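Local coordinates for uncharacterized protein (Escherichia coli O157:H7, PDB 4ZV9) that is of unknown function but probably hydrolyses ester or lactone bonds, as a member of the dienelactone hydrolase family of alpha/beta hydrolases, at residues A174-R179 and G205-F210; P168-F173 and Q228-W233; H49-L54 and K90-Q95; N23-V28 and P100-N105. All blocks are in the same frame, centred on the assembly; numbering follows the deposited sequence.

Contact 1. Residues A174-R179 and G205-F210; sequences AELDTR and GVNHGF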
loop_
_atom_site.group_PDB
_atom_site.type_symbol
_atom_site.label_atom_id
_atom_site.label_comp_id
_atom_site.label_asym_id
_atom_site.label_seq_id
_atom_site.Cartn_x
_atom_site.Cartn_y
_atom_site.Cartn_z
ATOM N N ALA A 174 -14.649 -4.119 3.368
ATOM C CA ALA A 174 -15.854 -4.291 2.567
ATOM C C ALA A 174 -16.832 -5.154 3.365
ATOM O O ALA A 174 -16.443 -6.190 3.906
ATOM C CB ALA A 174 -15.514 -4.954 1.255
ATOM N N GLU A 175 -18.089 -4.735 3.437
ATOM C CA GLU A 175 -19.109 -5.479 4.211
ATOM C C GLU A 175 -19.212 -6.960 3.853
ATOM O O GLU A 175 -19.287 -7.813 4.738
ATOM C CB GLU A 175 -20.488 -4.858 4.033
ATOM C CG GLU A 175 -21.544 -5.514 4.920
ATOM C CD GLU A 175 -22.966 -5.069 4.631
ATOM O OE1 GLU A 175 -23.214 -4.363 3.629
ATOM O OE2 GLU A 175 -23.854 -5.462 5.407
ATOM N N LEU A 176 -19.185 -7.271 2.560
ATOM C CA LEU A 176 -19.340 -8.651 2.105
ATOM C C LEU A 176 -18.075 -9.520 2.215
ATOM O O LEU A 176 -18.143 -10.738 2.028
ATOM C CB LEU A 176 -19.851 -8.660 0.661
ATOM C CG LEU A 176 -21.153 -7.891 0.385
ATOM C CD1 LEU A 176 -21.494 -7.913 -1.101
ATOM C CD2 LEU A 176 -22.308 -8.448 1.194
ATOM N N ASP A 177 -16.942 -8.917 2.552
ATOM C CA ASP A 177 -15.649 -9.617 2.648
ATOM C C ASP A 177 -15.503 -10.329 4.002
ATOM O O ASP A 177 -14.653 -9.964 4.838
ATOM C CB ASP A 177 -14.529 -8.590 2.445
ATOM C CG ASP A 177 -13.140 -9.205 2.357
ATOM O OD1 ASP A 177 -13.012 -10.418 2.123
ATOM O OD2 ASP A 177 -12.152 -8.448 2.481
ATOM N N THR A 178 -16.279 -11.397 4.165
ATOM C CA THR A 178 -16.352 -12.118 5.426
ATOM C C THR A 178 -15.047 -12.742 5.906
ATOM O O THR A 178 -14.801 -12.742 7.105
ATOM C CB THR A 178 -17.423 -13.218 5.383
ATOM O OG1 THR A 178 -17.138 -14.106 4.302
ATOM C CG2 THR A 178 -18.817 -12.609 5.203
ATOM N N ARG A 179 -14.203 -13.240 4.997
ATOM C CA ARG A 179 -12.920 -13.849 5.400
ATOM C C ARG A 179 -12.009 -12.859 6.125
ATOM O O ARG A 179 -11.414 -13.193 7.140
ATOM C CB ARG A 179 -12.173 -14.461 4.214
ATOM C CG ARG A 179 -12.812 -15.708 3.643
ATOM C CD ARG A 179 -12.019 -16.282 2.468
ATOM N NE ARG A 179 -12.568 -17.509 1.891
ATOM C CZ ARG A 179 -12.270 -18.745 2.292
ATOM N NH1 ARG A 179 -11.443 -18.969 3.317
ATOM N NH2 ARG A 179 -12.828 -19.777 1.678
ATOM N N GLY A 205 -22.599 -3.009 1.343
ATOM C CA GLY A 205 -22.998 -3.559 0.053
ATOM C C GLY A 205 -21.916 -3.824 -0.978
ATOM O O GLY A 205 -22.237 -4.073 -2.134
ATOM N N VAL A 206 -20.646 -3.781 -0.580
ATOM C CA VAL A 206 -19.553 -4.042 -1.516
ATOM C C VAL A 206 -18.675 -5.161 -0.989
ATOM O O VAL A 206 -18.730 -5.527 0.195
ATOM C CB VAL A 206 -18.685 -2.792 -1.793
ATOM C CG1 VAL A 206 -19.526 -1.695 -2.425
ATOM C CG2 VAL A 206 -18.013 -2.287 -0.519
ATOM N N ASN A 207 -17.833 -5.673 -1.873
ATOM C CA ASN A 207 -16.943 -6.758 -1.536
ATOM C C ASN A 207 -15.489 -6.338 -1.652
ATOM O O ASN A 207 -15.156 -5.234 -2.063
ATOM C CB ASN A 207 -17.220 -7.932 -2.483
ATOM C CG ASN A 207 -17.158 -9.279 -1.784
ATOM O OD1 ASN A 207 -16.366 -9.494 -0.856
ATOM N ND2 ASN A 207 -18.045 -10.179 -2.188
ATOM N N HIS A 208 -14.613 -7.229 -1.241
ATOM C CA HIS A 208 -13.178 -7.064 -1.380
ATOM C C HIS A 208 -12.861 -6.649 -2.801
ATOM O O HIS A 208 -13.525 -7.106 -3.735
ATOM C CB HIS A 208 -12.694 -8.497 -1.150
ATOM C CG HIS A 208 -11.221 -8.703 -1.013
ATOM N ND1 HIS A 208 -10.593 -8.930 0.200
ATOM C CD2 HIS A 208 -10.275 -8.871 -1.961
ATOM C CE1 HIS A 208 -9.307 -9.148 -0.013
ATOM N NE2 HIS A 208 -9.090 -9.108 -1.315
ATOM N N GLY A 209 -11.862 -5.784 -2.967
ATOM C CA GLY A 209 -11.446 -5.319 -4.286
ATOM C C GLY A 209 -12.265 -4.156 -4.824
ATOM O O GLY A 209 -12.139 -3.808 -6.003
ATOM N N PHE A 210 -13.077 -3.512 -3.982
ATOM C CA PHE A 210 -13.979 -2.443 -4.473
ATOM C C PHE A 210 -13.267 -1.210 -5.020
ATOM O O PHE A 210 -13.861 -0.457 -5.782
ATOM C CB PHE A 210 -15.061 -2.029 -3.444
ATOM C CG PHE A 210 -14.529 -1.340 -2.221
ATOM C CD1 PHE A 210 -14.152 -0.001 -2.258
ATOM C CD2 PHE A 210 -14.447 -2.012 -1.014
ATOM C CE1 PHE A 210 -13.669 0.639 -1.125
ATOM C CE2 PHE A 210 -13.981 -1.372 0.126
ATOM C CZ PHE A 210 -13.587 -0.044 0.069
#

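Contact 2. Residues P168-F173 and Q228-W233; sequences PLLLHF and QRTLKW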
loop_
_atom_site.group_PDB
_atom_site.type_symbol
_atom_site.label_atom_id
_atom_site.label_comp_id
_atom_site.label_asym_id
_atom_site.label_seq_id
_atom_site.Cartn_x
_atom_site.Cartn_y
_atom_site.Cartn_z
ATOM N N PRO A 168 -0.379 5.599 12.946
ATOM C CA PRO A 168 -1.835 5.749 12.887
ATOM C C PRO A 168 -2.409 4.937 11.734
ATOM O O PRO A 168 -1.911 5.040 10.608
ATOM C CB PRO A 168 -2.027 7.245 12.636
ATOM C CG PRO A 168 -0.823 7.874 13.242
ATOM C CD PRO A 168 0.302 6.907 12.995
ATOM N N LEU A 169 -3.429 4.140 12.030
ATOM C CA LEU A 169 -4.019 3.200 11.064
ATOM C C LEU A 169 -5.363 3.648 10.535
ATOM O O LEU A 169 -6.256 4.000 11.319
ATOM C CB LEU A 169 -4.246 1.852 11.743
ATOM C CG LEU A 169 -3.044 0.953 11.964
ATOM C CD1 LEU A 169 -3.413 -0.119 12.980
ATOM C CD2 LEU A 169 -2.635 0.336 10.645
ATOM N N LEU A 170 -5.513 3.617 9.219
ATOM C CA LEU A 170 -6.794 3.879 8.580
ATOM C C LEU A 170 -7.138 2.587 7.873
ATOM O O LEU A 170 -6.479 2.224 6.899
ATOM C CB LEU A 170 -6.720 5.044 7.589
ATOM C CG LEU A 170 -7.981 5.265 6.747
ATOM C CD1 LEU A 170 -9.198 5.595 7.610
ATOM C CD2 LEU A 170 -7.735 6.370 5.736
ATOM N N LEU A 171 -8.175 1.895 8.343
ATOM C CA LEU A 171 -8.530 0.610 7.759
ATOM C C LEU A 171 -9.846 0.660 6.972
ATOM O O LEU A 171 -10.860 1.164 7.464
ATOM C CB LEU A 171 -8.609 -0.475 8.832
ATOM C CG LEU A 171 -7.380 -0.569 9.745
ATOM C CD1 LEU A 171 -7.620 0.185 11.048
ATOM C CD2 LEU A 171 -7.037 -2.006 10.068
ATOM N N HIS A 172 -9.805 0.154 5.746
ATOM C CA HIS A 172 -10.997 0.084 4.894
ATOM C C HIS A 172 -11.420 -1.373 4.729
ATOM O O HIS A 172 -10.629 -2.210 4.257
ATOM C CB HIS A 172 -10.706 0.660 3.514
ATOM C CG HIS A 172 -10.158 2.048 3.534
ATOM N ND1 HIS A 172 -10.939 3.154 3.804
ATOM C CD2 HIS A 172 -8.911 2.517 3.286
ATOM C CE1 HIS A 172 -10.192 4.242 3.733
ATOM N NE2 HIS A 172 -8.959 3.883 3.411
ATOM N N PHE A 173 -12.658 -1.679 5.100
ATOM C CA PHE A 173 -13.190 -3.033 4.973
ATOM C C PHE A 173 -14.450 -3.037 4.114
ATOM O O PHE A 173 -15.221 -2.085 4.136
ATOM C CB PHE A 173 -13.542 -3.610 6.339
ATOM C CG PHE A 173 -12.371 -3.767 7.262
ATOM C CD1 PHE A 173 -11.390 -4.714 7.004
ATOM C CD2 PHE A 173 -12.284 -3.015 8.422
ATOM C CE1 PHE A 173 -10.318 -4.879 7.863
ATOM C CE2 PHE A 173 -11.224 -3.189 9.294
ATOM C CZ PHE A 173 -10.242 -4.121 9.020
ATOM N N GLN A 228 -10.696 9.411 -0.655
ATOM C CA GLN A 228 -10.735 10.743 -0.049
ATOM C C GLN A 228 -10.275 10.658 1.382
ATOM O O GLN A 228 -9.481 11.482 1.823
ATOM C CB GLN A 228 -12.150 11.305 -0.067
ATOM C CG GLN A 228 -12.315 12.713 0.511
ATOM C CD GLN A 228 -13.771 13.165 0.565
ATOM O OE1 GLN A 228 -14.698 12.355 0.689
ATOM N NE2 GLN A 228 -13.977 14.471 0.485
ATOM N N ARG A 229 -10.763 9.658 2.105
ATOM C CA ARG A 229 -10.335 9.447 3.484
ATOM C C ARG A 229 -8.832 9.159 3.577
ATOM O O ARG A 229 -8.150 9.638 4.489
ATOM C CB ARG A 229 -11.136 8.320 4.124
ATOM C CG ARG A 229 -12.552 8.730 4.478
ATOM C CD ARG A 229 -13.402 7.504 4.749
ATOM N NE ARG A 229 -14.730 7.859 5.244
ATOM C CZ ARG A 229 -15.766 7.029 5.284
ATOM N NH1 ARG A 229 -15.662 5.783 4.821
ATOM N NH2 ARG A 229 -16.925 7.454 5.777
ATOM N N THR A 230 -8.328 8.385 2.636
ATOM C CA THR A 230 -6.894 8.066 2.566
ATOM C C THR A 230 -6.020 9.323 2.350
ATOM O O THR A 230 -5.044 9.534 3.061
ATOM C CB THR A 230 -6.643 7.032 1.477
ATOM O OG1 THR A 230 -7.400 5.856 1.767
ATOM C CG2 THR A 230 -5.156 6.676 1.378
ATOM N N LEU A 231 -6.416 10.188 1.426
ATOM C CA LEU A 231 -5.693 11.445 1.199
ATOM C C LEU A 231 -5.718 12.376 2.430
ATOM O O LEU A 231 -4.717 13.022 2.750
ATOM C CB LEU A 231 -6.240 12.185 -0.027
ATOM C CG LEU A 231 -6.110 11.446 -1.369
ATOM C CD1 LEU A 231 -6.514 12.366 -2.513
ATOM C CD2 LEU A 231 -4.701 10.920 -1.593
ATOM N N LYS A 232 -6.842 12.428 3.133
ATOM C CA LYS A 232 -6.902 13.223 4.363
ATOM C C LYS A 232 -5.966 12.655 5.435
ATOM O O LYS A 232 -5.377 13.404 6.218
ATOM C CB LYS A 232 -8.329 13.291 4.911
ATOM C CG LYS A 232 -9.234 14.124 4.017
ATOM C CD LYS A 232 -10.626 14.372 4.582
ATOM C CE LYS A 232 -11.520 14.915 3.479
ATOM N NZ LYS A 232 -12.773 15.496 4.026
ATOM N N TRP A 233 -5.859 11.335 5.489
ATOM C CA TRP A 233 -4.999 10.668 6.457
ATOM C C TRP A 233 -3.543 11.026 6.125
ATOM O O TRP A 233 -2.765 11.395 7.015
ATOM C CB TRP A 233 -5.230 9.156 6.391
ATOM C CG TRP A 233 -4.823 8.380 7.611
ATOM C CD1 TRP A 233 -3.766 7.533 7.726
ATOM C CD2 TRP A 233 -5.526 8.324 8.866
ATOM N NE1 TRP A 233 -3.753 6.964 8.985
ATOM C CE2 TRP A 233 -4.819 7.436 9.703
ATOM C CE3 TRP A 233 -6.677 8.948 9.362
ATOM C CZ2 TRP A 233 -5.222 7.153 11.016
ATOM C CZ3 TRP A 233 -7.074 8.676 10.668
ATOM C CH2 TRP A 233 -6.347 7.783 11.478
#

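Contact 3. Residues H49-L54 and K90-Q95; sequences HENRGL and KGRELQ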
loop_
_atom_site.group_PDB
_atom_site.type_symbol
_atom_site.label_atom_id
_atom_site.label_comp_id
_atom_site.label_asym_id
_atom_site.label_seq_id
_atom_site.Cartn_x
_atom_site.Cartn_y
_atom_site.Cartn_z
ATOM N N HIS A 49 1.110 -3.832 -3.865
ATOM C CA HIS A 49 0.121 -4.456 -4.751
ATOM C C HIS A 49 -0.674 -5.598 -4.113
ATOM O O HIS A 49 -0.517 -5.910 -2.920
ATOM C CB HIS A 49 0.792 -4.933 -6.057
ATOM C CG HIS A 49 1.937 -5.894 -5.863
ATOM N ND1 HIS A 49 1.764 -7.176 -5.386
ATOM C CD2 HIS A 49 3.252 -5.789 -6.171
ATOM C CE1 HIS A 49 2.925 -7.813 -5.384
ATOM N NE2 HIS A 49 3.845 -6.994 -5.859
ATOM N N GLU A 50 -1.559 -6.200 -4.913
ATOM C CA GLU A 50 -2.415 -7.288 -4.467
ATOM C C GLU A 50 -1.674 -8.637 -4.608
ATOM O O GLU A 50 -0.434 -8.692 -4.493
ATOM C CB GLU A 50 -3.757 -7.218 -5.247
ATOM C CG GLU A 50 -4.506 -5.892 -5.063
ATOM C CD GLU A 50 -5.751 -5.740 -5.949
ATOM O OE1 GLU A 50 -5.640 -5.941 -7.164
ATOM O OE2 GLU A 50 -6.830 -5.355 -5.448
ATOM N N ASN A 51 -2.398 -9.711 -4.897
ATOM C CA ASN A 51 -1.796 -11.042 -5.021
ATOM C C ASN A 51 -1.356 -11.436 -6.430
ATOM O O ASN A 51 -1.198 -12.629 -6.726
ATOM C CB ASN A 51 -2.765 -12.105 -4.494
ATOM C CG ASN A 51 -4.073 -12.156 -5.263
ATOM O OD1 ASN A 51 -4.395 -11.269 -6.035
ATOM N ND2 ASN A 51 -4.857 -13.193 -5.013
ATOM N N ARG A 52 -1.141 -10.462 -7.301
ATOM C CA ARG A 52 -0.764 -10.764 -8.671
ATOM C C ARG A 52 0.274 -9.811 -9.263
ATOM O O ARG A 52 0.279 -9.573 -10.468
ATOM C CB ARG A 52 -2.021 -10.824 -9.534
ATOM C CG ARG A 52 -2.963 -9.637 -9.386
ATOM C CD ARG A 52 -4.364 -10.163 -9.387
ATOM N NE ARG A 52 -5.413 -9.161 -9.571
ATOM C CZ ARG A 52 -6.259 -8.753 -8.641
ATOM N NH1 ARG A 52 -6.162 -9.219 -7.395
ATOM N NH2 ARG A 52 -7.201 -7.867 -8.958
ATOM N N GLY A 53 1.149 -9.285 -8.408
ATOM C CA GLY A 53 2.246 -8.428 -8.837
ATOM C C GLY A 53 1.866 -7.000 -9.200
ATOM O O GLY A 53 0.740 -6.549 -8.966
ATOM N N LEU A 54 2.820 -6.308 -9.808
ATOM C CA LEU A 54 2.699 -4.908 -10.122
ATOM C C LEU A 54 1.998 -4.724 -11.456
ATOM O O LEU A 54 2.654 -4.671 -12.495
ATOM C CB LEU A 54 4.095 -4.282 -10.149
ATOM C CG LEU A 54 4.139 -2.766 -10.395
ATOM C CD1 LEU A 54 3.356 -2.016 -9.343
ATOM C CD2 LEU A 54 5.584 -2.293 -10.423
ATOM N N LYS A 90 -1.787 -15.431 -14.450
ATOM C CA LYS A 90 -0.407 -15.875 -14.380
ATOM C C LYS A 90 0.292 -15.141 -13.231
ATOM O O LYS A 90 1.116 -15.732 -12.530
ATOM C CB LYS A 90 0.315 -15.635 -15.701
ATOM C CG LYS A 90 1.724 -16.196 -15.755
ATOM C CD LYS A 90 1.729 -17.704 -15.659
ATOM C CE LYS A 90 3.138 -18.249 -15.803
ATOM N NZ LYS A 90 3.142 -19.737 -15.829
ATOM N N GLY A 91 -0.072 -13.883 -13.015
ATOM C CA GLY A 91 0.490 -13.101 -11.924
ATOM C C GLY A 91 0.217 -13.779 -10.592
ATOM O O GLY A 91 1.106 -13.879 -9.755
ATOM N N ARG A 92 -1.017 -14.245 -10.406
ATOM C CA ARG A 92 -1.415 -14.940 -9.166
ATOM C C ARG A 92 -0.631 -16.221 -8.946
ATOM O O ARG A 92 -0.154 -16.479 -7.850
ATOM C CB ARG A 92 -2.916 -15.243 -9.163
ATOM C CG ARG A 92 -3.717 -14.185 -8.442
ATOM C CD ARG A 92 -5.216 -14.446 -8.406
ATOM N NE ARG A 92 -5.794 -14.587 -9.738
ATOM C CZ ARG A 92 -6.550 -13.684 -10.377
ATOM N NH1 ARG A 92 -6.902 -12.529 -9.816
ATOM N NH2 ARG A 92 -6.986 -13.965 -11.600
ATOM N N GLU A 93 -0.511 -17.011 -10.000
ATOM C CA GLU A 93 0.248 -18.245 -9.959
ATOM C C GLU A 93 1.719 -18.007 -9.620
ATOM O O GLU A 93 2.294 -18.704 -8.790
ATOM C CB GLU A 93 0.118 -18.933 -11.318
ATOM C CG GLU A 93 1.038 -20.120 -11.509
ATOM C CD GLU A 93 0.917 -20.704 -12.905
ATOM O OE1 GLU A 93 -0.090 -20.400 -13.599
ATOM O OE2 GLU A 93 1.817 -21.465 -13.309
ATOM N N LEU A 94 2.318 -17.002 -10.242
ATOM C CA LEU A 94 3.717 -16.681 -9.983
ATOM C C LEU A 94 3.935 -16.186 -8.558
ATOM O O LEU A 94 4.920 -16.561 -7.919
ATOM C CB LEU A 94 4.251 -15.633 -10.973
ATOM C CG LEU A 94 4.435 -16.124 -12.412
ATOM C CD1 LEU A 94 4.800 -14.958 -13.329
ATOM C CD2 LEU A 94 5.491 -17.217 -12.513
ATOM N N GLN A 95 3.039 -15.335 -8.058
ATOM C CA GLN A 95 3.251 -14.753 -6.727
ATOM C C GLN A 95 3.242 -15.845 -5.655
ATOM O O GLN A 95 3.972 -15.755 -4.677
ATOM C CB GLN A 95 2.257 -13.623 -6.438
ATOM C CG GLN A 95 2.594 -12.854 -5.173
ATOM C CD GLN A 95 1.937 -11.481 -5.098
ATOM O OE1 GLN A 95 1.897 -10.736 -6.071
ATOM N NE2 GLN A 95 1.457 -11.126 -3.919
HETATM O O HOH W 1 -0.778 -15.255 -5.566
#

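Contact 4. Residues N23-V28 and P100-N105; sequences NGHGEV and PTKLMN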
loop_
_atom_site.group_PDB
_atom_site.type_symbol
_atom_site.label_atom_id
_atom_site.label_comp_id
_atom_site.label_asym_id
_atom_site.label_seq_id
_atom_site.Cartn_x
_atom_site.Cartn_y
_atom_site.Cartn_z
ATOM N N ASN A 23 17.582 -8.671 2.573
ATOM C CA ASN A 23 16.913 -9.809 3.214
ATOM C C ASN A 23 15.732 -10.302 2.388
ATOM O O ASN A 23 14.960 -11.135 2.835
ATOM C CB ASN A 23 16.438 -9.392 4.595
ATOM C CG ASN A 23 17.573 -8.878 5.447
ATOM O OD1 ASN A 23 17.527 -7.757 5.930
ATOM N ND2 ASN A 23 18.618 -9.670 5.589
ATOM N N GLY A 24 15.618 -9.792 1.169
ATOM C CA GLY A 24 14.567 -10.192 0.258
ATOM C C GLY A 24 15.192 -10.714 -1.018
ATOM O O GLY A 24 16.011 -11.632 -0.976
ATOM N N HIS A 25 14.864 -10.096 -2.146
ATOM C CA HIS A 25 15.359 -10.590 -3.433
ATOM C C HIS A 25 16.535 -9.807 -4.017
ATOM O O HIS A 25 16.763 -9.848 -5.217
ATOM C CB HIS A 25 14.193 -10.678 -4.418
ATOM C CG HIS A 25 13.163 -11.688 -4.014
ATOM N ND1 HIS A 25 11.982 -11.341 -3.388
ATOM C CD2 HIS A 25 13.160 -13.041 -4.101
ATOM C CE1 HIS A 25 11.287 -12.436 -3.128
ATOM N NE2 HIS A 25 11.973 -13.480 -3.564
ATOM N N GLY A 26 17.294 -9.115 -3.169
ATOM C CA GLY A 26 18.465 -8.371 -3.631
ATOM C C GLY A 26 18.126 -7.034 -4.277
ATOM O O GLY A 26 17.639 -6.139 -3.599
ATOM N N GLU A 27 18.392 -6.879 -5.573
ATOM C CA GLU A 27 18.086 -5.626 -6.254
ATOM C C GLU A 27 16.682 -5.730 -6.809
ATOM O O GLU A 27 16.479 -6.420 -7.794
ATOM C CB GLU A 27 19.054 -5.336 -7.408
ATOM C CG GLU A 27 20.483 -4.975 -7.019
ATOM C CD GLU A 27 20.554 -3.827 -6.024
ATOM O OE1 GLU A 27 19.965 -2.757 -6.279
ATOM O OE2 GLU A 27 21.204 -3.992 -4.980
ATOM N N VAL A 28 15.747 -4.991 -6.216
ATOM C CA VAL A 28 14.343 -5.076 -6.564
ATOM C C VAL A 28 13.874 -3.891 -7.427
ATOM O O VAL A 28 14.165 -2.737 -7.132
ATOM C CB VAL A 28 13.480 -5.115 -5.299
ATOM C CG1 VAL A 28 11.999 -5.229 -5.637
ATOM C CG2 VAL A 28 13.904 -6.279 -4.407
ATOM N N PRO A 100 7.368 -16.203 0.730
ATOM C CA PRO A 100 6.610 -15.156 1.409
ATOM C C PRO A 100 7.426 -14.179 2.261
ATOM O O PRO A 100 7.171 -12.982 2.219
ATOM C CB PRO A 100 5.637 -15.934 2.287
ATOM C CG PRO A 100 5.487 -17.256 1.616
ATOM C CD PRO A 100 6.829 -17.548 1.016
ATOM N N THR A 101 8.398 -14.683 3.008
ATOM C CA THR A 101 9.217 -13.822 3.869
ATOM C C THR A 101 10.052 -12.855 3.046
ATOM O O THR A 101 10.142 -11.681 3.391
ATOM C CB THR A 101 10.133 -14.661 4.794
ATOM O OG1 THR A 101 9.323 -15.570 5.552
ATOM C CG2 THR A 101 10.931 -13.770 5.752
ATOM N N LYS A 102 10.682 -13.347 1.975
ATOM C CA LYS A 102 11.522 -12.491 1.141
ATOM C C LYS A 102 10.684 -11.448 0.427
ATOM O O LYS A 102 11.100 -10.293 0.306
ATOM C CB LYS A 102 12.318 -13.305 0.131
ATOM C CG LYS A 102 13.435 -14.109 0.758
ATOM C CD LYS A 102 14.195 -14.889 -0.295
ATOM C CE LYS A 102 15.267 -15.735 0.360
ATOM N NZ LYS A 102 16.084 -16.408 -0.676
ATOM N N LEU A 103 9.486 -11.845 -0.002
ATOM C CA LEU A 103 8.569 -10.919 -0.660
ATOM C C LEU A 103 8.174 -9.776 0.290
ATOM O O LEU A 103 8.239 -8.598 -0.073
ATOM C CB LEU A 103 7.332 -11.655 -1.155
ATOM C CG LEU A 103 6.269 -10.796 -1.837
ATOM C CD1 LEU A 103 6.825 -10.047 -3.042
ATOM C CD2 LEU A 103 5.112 -11.689 -2.252
HETATM N N MSE A 104 7.771 -10.126 1.509
HETATM C CA MSE A 104 7.400 -9.117 2.499
HETATM C C MSE A 104 8.582 -8.226 2.773
HETATM O O MSE A 104 8.433 -7.007 2.849
HETATM C CB MSE A 104 6.933 -9.783 3.790
HETATM C CG MSE A 104 6.565 -8.745 4.834
HETATM SE SE MSE A 104 6.159 -9.680 6.523
HETATM C CE MSE A 104 7.996 -10.279 6.962
ATOM N N ASN A 105 9.766 -8.817 2.903
ATOM C CA ASN A 105 10.987 -8.038 3.133
ATOM C C ASN A 105 11.286 -7.009 2.046
ATOM O O ASN A 105 11.860 -5.960 2.336
ATOM C CB ASN A 105 12.191 -8.946 3.388
ATOM C CG ASN A 105 12.159 -9.574 4.788
ATOM O OD1 ASN A 105 11.386 -9.160 5.647
ATOM N ND2 ASN A 105 12.984 -10.577 5.006
HETATM O O HOH W 2 15.126 -6.805 2.452
#

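Contact 1. Residues A174-R179 and G205-F210
The type I turn from Ala174 to Asp177 lies against the loop 205-210, with the CA atoms of Leu176 and Asn207 4.8 Å apart and Leu176 N bonded to Val206 O at 3.0 Å. In dienelactone hydrolases such loops after late strands bring together the acid and the histidine of a catalytic triad; Asp177 and His208 probably fill these roles, with Cys130, modified in this crystal, as the likely nucleophile. Small Ala174 allows close approach: its CB sits 3.2 Å from Asn207 C and meets the edge of the Phe210 ring. Glu175 reaches out with an extended chain, and its OE1 receives Gly205 N at 2.7 Å, nearly along the C-O axis. Leu176 CB packs against the Asn207 amide, 3.7 Å from its CG, and Asn207 OD1 turns back to accept the N-H of His208. Tyr153 packs beside both Asp177 and His208. With CG opposite its own backbone N (chi1 -173°), Asp177 swings its carboxylate toward the imidazole. His208 ND1 gives its hydrogen to Asp177 OD2 at 2.8 Å; OD2 lies in the ring plane, while the donor stands above the carboxylate plane, and the two planes are 83° apart.

Contact 2. Residues P168-F173 and Q228-W233
Trp233 and Leu170 make the broadest part of this contact, where helix 228-233 runs antiparallel to strand 169-173 (173° between their directions) with axes 9.8 Å apart. Leu170 CB stands over the five-membered ring of Trp233, 3.6 Å from its centroid and almost on the ring normal, a CH-pi contact. At its rim the same indole meets Pro168: NE1 donates to Pro168 O at 3.1 Å. The acceptor lies in the indole plane, whereas the donor stands above the carbonyl plane, and Pro168 CB packs on CZ2. An indole suits this place because it offers an apolar face and one N-H for the carbonyl of Pro168, just before the strand. Leu170 CD2 reaches onward to the helix backbone, touching Arg229 O at 3.5 Å. Farther along, His172 NE2 donates to Thr230 OG1 at 3.0 Å, somewhat bent and tilted from the ring plane.

Behind these pairs lies a second shell. Thr230 OG1 passes its own hydrogen to Ala226 O one helical turn back, which a threonine hydroxyl can do while accepting from outside. Tyr203 OH bonds both His172 ND1 and Arg229 NH1, and Phe152 meets the imidazole ring. Both imidazole nitrogens therefore have a partner, one on the helix and one on the tyrosine shared with Arg229, which fixes the rotation of the ring.

Contact 3. Residues H49-L54 and K90-Q95
Gln95 points its amide into the loop 49-54, which follows strand 42-48 of the alpha/beta-hydrolase fold, and bridges two of its backbone groups. With CG opposite the backbone N (chi1 -171°) and the chain extended, the side chain reaches across from helix 88-97. NE2 donates to Glu50 O at 3.1 Å, in the carbonyl plane on a lone pair, and OE1 receives Gly53 N at 2.9 Å. An amide suits, carrying donor and acceptor side by side. Glu50 O also takes the N-H of His49 ND1. That imidazole and the Gln95 amide run antiparallel past one another, their planes 58° apart, while Gly53 CA covers one imidazole face. Nearby, the Arg52 and Arg92 chains run alongside in the same direction, with Arg92 NH1 over the Arg52 guanidinium, 3.7 Å from its NE. Salt bridges from Arg52 to Asp88 and from Arg92 to Asp89 probably offset this closeness of like charges. Asn51 crosses Arg92 obliquely and turns its OD1 back to Arg52 NH1. Glycine fits at Gly91, where a CB would run into Arg52 O; Gly91 CA is 4.2 Å from Arg52 CA. One water donates to both Asn51 O, at 2.9 Å, and Arg92 O, at 2.7 Å.

Contact 4. Residues N23-V28 and P100-N105
Lys102 lies across the loop 23-28 and meets it with its aliphatic stem. Its CB rests over one face of the His25 ring, 3.5 Å from CE1, a CH-pi contact in which imidazole and lysine chain cross at about a right angle. CG comes next, 3.9 Å from Asn23 O and beside Gly24 O. CD stays near Gly24 O at 3.8 Å and skirts His25 NE2. Beyond that the extended chain leads away from the loop, and Lys102 NZ ends 5.8 Å from His25 NE2, too far for direct contact. A lysine suits this surface position: its methylenes cover the histidine while its ammonium group is carried past the turn.

His25 is held for this CH-pi contact by Asp106, whose OD2 bonds ND1. Gly24, with no side chain, can press its CA to 3.5 Å from Lys102 O, and Gly24 CA and Lys102 CA are 3.9 Å apart. One turn farther along the helix, Asn105 ND2 donates to Asn23 O at 3.0 Å, nearly straight at 169°; the acceptor lies in the amide plane, but the donor comes from above the carbonyl plane. A water accepts from Asn23 N and gives a weak bond to Asn105 O. Asn23 OD1 in turn binds a glycerol, probably left from crystallisation.

The loop 23-28 connects the antiparallel strands 12-21 and 28-35, so the segment is the turn of a beta hairpin at the edge of the main sheet, packed on the first turns of helix 100-116 in an alpha/beta-hydrolase fold.

Along the chain, contact 4 encloses contact 3, and contact 2 later encloses contact 1. Contacts 3 and 4, centres about 15 Å apart, touch through Gln95 and Leu103 on the consecutive helices 88-97 and 100-116. Contacts 1 and 2, about 17 Å apart between centres, share strand 169-174 and its continuation, and the Phe210 ring of the first touches the backbone carbonyl of Phe173 in the second. Contacts 2 and 3 lie on opposite sides of the chain's centre, their own centres about 24 Å apart, whereas contacts 1 and 3 come within about 5 Å at their nearest atoms. Segment 205-210, which holds 174-179, thus also comes near loop 49-54, consistent with an active-site region supplied by segments after strands.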